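Local structure of exopolygalacturonate lyase (Vibrio vulnificus, 5A29) at residues A[30-35]-A[492-497]; A[390-395]-A[403-408]. The protein probably cleaves pectate as a family 2 polysaccharide lyase, breaking carbon-oxygen bonds by beta-elimination, and binds a manganese ion. All blocks are in the same frame, centred on the assembly; numbering follows the deposited sequence. Where two conformers were deposited one is given.

Interaction 1. Residues A[30-35]-A[492-497]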
loop_
_atom_site.group_PDB
_atom_site.type_symbol
_atom_site.label_atom_id
_atom_site.label_comp_id
_atom_site.label_asym_id
_atom_site.label_seq_id
_atom_site.Cartn_x
_atom_site.Cartn_y
_atom_site.Cartn_z
ATOM N N ALA A 30 23.689 0.586 18.094
ATOM C CA ALA A 30 23.061 1.576 18.960
ATOM C C ALA A 30 22.859 2.910 18.247
ATOM O O ALA A 30 21.879 3.601 18.502
ATOM C CB ALA A 30 23.913 1.813 20.252
ATOM N N MET A 31 23.829 3.304 17.420
ATOM C CA MET A 31 23.725 4.632 16.813
ATOM C C MET A 31 22.542 4.667 15.829
ATOM O O MET A 31 21.906 5.739 15.642
ATOM C CB MET A 31 24.996 4.961 16.034
ATOM C CG MET A 31 26.171 5.391 16.940
ATOM S SD MET A 31 27.692 5.304 15.939
ATOM C CE MET A 31 27.334 6.580 14.704
ATOM N N ARG A 32 22.195 3.522 15.244
ATOM C CA ARG A 32 21.034 3.505 14.331
ATOM C C ARG A 32 19.782 3.648 15.165
ATOM O O ARG A 32 18.818 4.387 14.781
ATOM C CB ARG A 32 20.953 2.204 13.526
ATOM C CG ARG A 32 22.095 2.030 12.549
ATOM C CD ARG A 32 21.794 0.962 11.496
ATOM N NE ARG A 32 21.559 -0.362 12.165
ATOM C CZ ARG A 32 22.555 -1.206 12.546
ATOM N NH1 ARG A 32 23.851 -1.016 12.196
ATOM N NH2 ARG A 32 22.222 -2.354 13.146
ATOM N N VAL A 33 19.738 3.010 16.319
ATOM C CA VAL A 33 18.557 3.213 17.174
ATOM C C VAL A 33 18.476 4.661 17.655
ATOM O O VAL A 33 17.388 5.240 17.786
ATOM C CB VAL A 33 18.533 2.233 18.394
ATOM C CG1 VAL A 33 17.412 2.604 19.353
ATOM C CG2 VAL A 33 18.373 0.800 17.936
ATOM N N GLN A 34 19.623 5.282 17.890
ATOM C CA GLN A 34 19.567 6.670 18.329
ATOM C C GLN A 34 19.102 7.609 17.192
ATOM O O GLN A 34 18.440 8.601 17.492
ATOM C CB GLN A 34 20.980 7.102 18.853
ATOM C CG GLN A 34 21.094 8.616 19.145
ATOM C CD GLN A 34 20.228 8.981 20.339
ATOM O OE1 GLN A 34 20.272 8.293 21.362
ATOM N NE2 GLN A 34 19.329 9.942 20.164
ATOM N N ALA A 35 19.465 7.334 15.930
ATOM C CA ALA A 35 18.866 8.116 14.824
ATOM C C ALA A 35 17.330 8.085 14.886
ATOM O O ALA A 35 16.634 9.128 14.730
ATOM C CB ALA A 35 19.338 7.612 13.478
ATOM N N ALA A 492 24.086 -2.343 5.176
ATOM C CA ALA A 492 23.041 -1.605 4.453
ATOM C C ALA A 492 22.332 -0.597 5.334
ATOM O O ALA A 492 22.014 0.504 4.832
ATOM C CB ALA A 492 22.012 -2.558 3.857
ATOM N N ALA A 493 21.950 -0.982 6.571
ATOM C CA ALA A 493 21.228 -0.054 7.472
ATOM C C ALA A 493 22.128 1.181 7.780
ATOM O O ALA A 493 21.623 2.293 7.891
ATOM C CB ALA A 493 20.863 -0.741 8.778
ATOM N N ASP A 494 23.428 0.950 7.962
ATOM C CA ASP A 494 24.350 2.114 8.211
ATOM C C ASP A 494 24.363 3.096 7.031
ATOM O O ASP A 494 24.218 4.321 7.215
ATOM C CB ASP A 494 25.764 1.633 8.502
ATOM C CG ASP A 494 25.902 0.986 9.901
ATOM O OD1 ASP A 494 25.042 1.224 10.824
ATOM O OD2 ASP A 494 26.938 0.296 10.079
ATOM N N LYS A 495 24.415 2.552 5.827
ATOM C CA LYS A 495 24.254 3.364 4.606
ATOM C C LYS A 495 22.927 4.038 4.480
ATOM O O LYS A 495 22.860 5.213 4.091
ATOM C CB LYS A 495 24.557 2.572 3.339
ATOM C CG LYS A 495 26.038 2.401 3.143
ATOM C CD LYS A 495 26.436 1.432 2.046
ATOM C CE LYS A 495 27.926 1.038 2.137
ATOM N NZ LYS A 495 28.153 -0.239 2.893
ATOM N N LEU A 496 21.847 3.337 4.862
ATOM C CA LEU A 496 20.531 3.935 4.852
ATOM C C LEU A 496 20.424 5.188 5.756
ATOM O O LEU A 496 19.843 6.204 5.362
ATOM C CB LEU A 496 19.445 2.859 5.192
ATOM C CG LEU A 496 17.990 3.285 4.982
ATOM C CD1 LEU A 496 17.694 3.343 3.447
ATOM C CD2 LEU A 496 17.116 2.144 5.596
ATOM N N VAL A 497 20.967 5.113 6.982
ATOM C CA VAL A 497 20.916 6.220 7.875
ATOM C C VAL A 497 21.796 7.343 7.301
ATOM O O VAL A 497 21.382 8.527 7.214
ATOM C CB VAL A 497 21.380 5.803 9.276
ATOM C CG1 VAL A 497 21.594 7.064 10.167
ATOM C CG2 VAL A 497 20.346 4.820 9.898
HETATM O O HOH W 1 26.692 -2.006 11.830
#

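Interaction 2. Residues A[390-395]-A[403-408]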
loop_
_atom_site.group_PDB
_atom_site.type_symbol
_atom_site.label_atom_id
_atom_site.label_comp_id
_atom_site.label_asym_id
_atom_site.label_seq_id
_atom_site.Cartn_x
_atom_site.Cartn_y
_atom_site.Cartn_z
ATOM N N GLY A 390 7.798 -1.806 -25.737
ATOM C CA GLY A 390 8.414 -1.039 -26.833
ATOM C C GLY A 390 7.417 -0.540 -27.867
ATOM O O GLY A 390 7.802 0.159 -28.782
ATOM N N ILE A 391 6.139 -0.944 -27.797
ATOM C CA ILE A 391 5.206 -0.580 -28.879
ATOM C C ILE A 391 4.426 0.717 -28.563
ATOM O O ILE A 391 3.659 0.784 -27.589
ATOM C CB ILE A 391 4.220 -1.766 -29.129
ATOM C CG1 ILE A 391 5.002 -3.063 -29.422
ATOM C CG2 ILE A 391 3.241 -1.453 -30.244
ATOM C CD1 ILE A 391 4.120 -4.318 -29.550
ATOM N N PRO A 392 4.579 1.766 -29.408
ATOM C CA PRO A 392 3.924 3.032 -29.051
ATOM C C PRO A 392 2.406 2.790 -29.073
ATOM O O PRO A 392 1.928 2.085 -29.965
ATOM C CB PRO A 392 4.353 3.976 -30.175
ATOM C CG PRO A 392 5.640 3.369 -30.702
ATOM C CD PRO A 392 5.460 1.876 -30.588
ATOM N N LEU A 393 1.680 3.322 -28.110
ATOM C CA LEU A 393 0.233 3.138 -28.072
ATOM C C LEU A 393 -0.362 3.713 -29.400
ATOM O O LEU A 393 0.005 4.803 -29.857
ATOM C CB LEU A 393 -0.401 3.878 -26.895
ATOM C CG LEU A 393 0.086 3.419 -25.490
ATOM C CD1 LEU A 393 -0.807 3.946 -24.411
ATOM C CD2 LEU A 393 0.141 1.884 -25.424
ATOM N N ALA A 394 -1.345 3.014 -29.945
ATOM C CA ALA A 394 -1.950 3.374 -31.264
ATOM C C ALA A 394 -2.892 4.545 -31.200
ATOM O O ALA A 394 -3.078 5.226 -32.198
ATOM C CB ALA A 394 -2.631 2.133 -31.909
ATOM N N ARG A 395 -3.481 4.834 -30.035
ATOM C CA ARG A 395 -4.418 5.909 -29.870
ATOM C C ARG A 395 -4.428 6.319 -28.419
ATOM O O ARG A 395 -3.945 5.566 -27.580
ATOM C CB ARG A 395 -5.875 5.436 -30.255
ATOM C CG ARG A 395 -6.425 4.231 -29.431
ATOM C CD ARG A 395 -7.723 3.612 -30.068
ATOM N NE ARG A 395 -7.464 3.116 -31.431
ATOM C CZ ARG A 395 -6.861 1.984 -31.725
ATOM N NH1 ARG A 395 -6.349 1.182 -30.762
ATOM N NH2 ARG A 395 -6.661 1.671 -32.989
ATOM N N GLY A 403 1.282 7.192 -28.730
ATOM C CA GLY A 403 2.779 7.275 -28.768
ATOM C C GLY A 403 3.495 6.930 -27.461
ATOM O O GLY A 403 4.707 6.843 -27.450
ATOM N N ARG A 404 2.761 6.813 -26.352
ATOM C CA ARG A 404 3.397 6.352 -25.102
ATOM C C ARG A 404 4.010 4.969 -25.327
ATOM O O ARG A 404 3.472 4.111 -26.084
ATOM C CB ARG A 404 2.406 6.303 -23.918
ATOM C CG ARG A 404 3.147 5.840 -22.661
ATOM C CD ARG A 404 2.313 5.741 -21.407
ATOM N NE ARG A 404 1.984 7.052 -20.872
ATOM C CZ ARG A 404 1.150 7.215 -19.851
ATOM N NH1 ARG A 404 0.630 6.120 -19.293
ATOM N NH2 ARG A 404 0.840 8.463 -19.426
ATOM N N VAL A 405 5.151 4.731 -24.680
ATOM C CA VAL A 405 5.831 3.498 -24.803
ATOM C C VAL A 405 6.023 2.983 -23.402
ATOM O O VAL A 405 6.484 3.732 -22.528
ATOM C CB VAL A 405 7.212 3.684 -25.541
ATOM C CG1 VAL A 405 8.027 2.408 -25.444
ATOM C CG2 VAL A 405 6.958 3.894 -27.053
ATOM N N PHE A 406 5.689 1.702 -23.186
ATOM C CA PHE A 406 5.980 1.013 -21.901
ATOM C C PHE A 406 7.190 0.109 -22.173
ATOM O O PHE A 406 7.171 -0.686 -23.101
ATOM C CB PHE A 406 4.777 0.122 -21.470
ATOM C CG PHE A 406 3.612 0.909 -21.002
ATOM C CD1 PHE A 406 3.547 1.363 -19.716
ATOM C CD2 PHE A 406 2.557 1.218 -21.887
ATOM C CE1 PHE A 406 2.429 2.103 -19.248
ATOM C CE2 PHE A 406 1.458 1.968 -21.427
ATOM C CZ PHE A 406 1.390 2.417 -20.121
ATOM N N ASN A 407 8.275 0.340 -21.449
ATOM C CA ASN A 407 9.496 -0.490 -21.537
ATOM C C ASN A 407 9.426 -1.556 -20.442
ATOM O O ASN A 407 8.606 -1.443 -19.497
ATOM C CB ASN A 407 10.734 0.398 -21.280
ATOM C CG ASN A 407 10.970 1.399 -22.442
ATOM O OD1 ASN A 407 11.083 2.618 -22.219
ATOM N ND2 ASN A 407 10.961 0.895 -23.634
ATOM N N ALA A 408 10.259 -2.594 -20.554
ATOM C CA ALA A 408 10.428 -3.530 -19.395
ATOM C C ALA A 408 11.006 -2.704 -18.250
ATOM O O ALA A 408 11.753 -1.787 -18.513
ATOM C CB ALA A 408 11.339 -4.665 -19.793
HETATM O O HOH W 2 4.078 0.221 -24.949
#

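Interaction 1. Residues A[30-35]-A[492-497]
R32 reaches from helix 27-46 across to helix 484-500, with the CD end of its chain against A493 and its guanidinium beside D494. The local axes cross at 36° and come no closer than 10.4 Å, a separation that the long arginine chain spans. Its bend at chi3 turns the head back beside D494, where NH1 bonds to OD1 of that residue at 2.9 Å with a nearly straight N-H...O angle of 164°. The oxygen lies in the guanidinium plane, yet NH1 meets it from above the carboxylate plane, and the two flat groups are turned 45° apart. One water closes a second route, donating to D494 OD2 and weakly accepting from R32 NH1. NH2 forms a salt bridge with D29, three residues earlier on the same helix. CD of R32 presses on CB of A493 at 3.3 Å. Further along both helices V497 makes the apolar part of the contact: its CG2 approaches R32 CG at 4.2 Å, while CG1 meets A35 CB at 4.0 Å. Paired with two aspartates, D494 and D29, the buried arginine charge is probably well balanced, and the pairing would fix the rotation of its head while small apolar groups pack against its stem.

Interaction 2. Residues A[390-395]-A[403-408]
G403 begins its side of the contact by donating its backbone N to L393 O at 2.9 Å, while its CA lies against CB of the P392 ring. Its backbone takes a left-handed conformation, one that suits glycine. At R404 the carbonyl oxygen is the polar focus: it accepts L393 N at 2.8 Å, in the carbonyl plane, and P392 CA brings a C-H...O contact to the same atom at 3.2 Å. The R404 side chain runs alongside L393, pointing the same way, with CB of R404 touching CD1 of L393 before the rest of the chain leads off. The two methyls of V405 rest on successive parts of the facing backbone. CG1, anti to the backbone N, lies on G390 CA at 3.7 Å, and CG2 packs on P392, reaching its ring CG at 3.9 Å as the two side chains lie side by side. F406 then spreads its bonds: its O accepts G390 N at 2.9 Å in a nearly straight bond (172°), whereas its N reaches I391 O through a water. The rim of its ring receives CD2 of L393 at 4.2 Å, near the ring plane, and F328 meets the ring from elsewhere in the chain. L393 itself is buried against helix 308-317. Two roughly antiparallel runs, 132° apart in direction, thus close an irregular hairpin-like loop, held by backbone bonds and a bridging water without forming regular strands, on the surface, in the loop that follows strand 377-378 and precedes helix 417-426 in sequence.

How the interactions relate
Interactions 1 and 2 do not touch: their centres are 42 Å apart and their nearest atoms about 23 Å. In the chain, interaction 2 is nested inside the long loop that interaction 1 closes. Interaction 1 brings the N-terminal helix 27-46 against helix 484-500, and 456 residues lie between its two segments, against seven for interaction 2. Both lie far from the middle of the molecule, their centres 25 and 27 Å from that of the chain, and away from the manganese site of H133, E154 and H196. The F406 side chain of interaction 2 is about 11 Å from a bound meso-tartaric acid, although neither contact belongs to a ligand pocket.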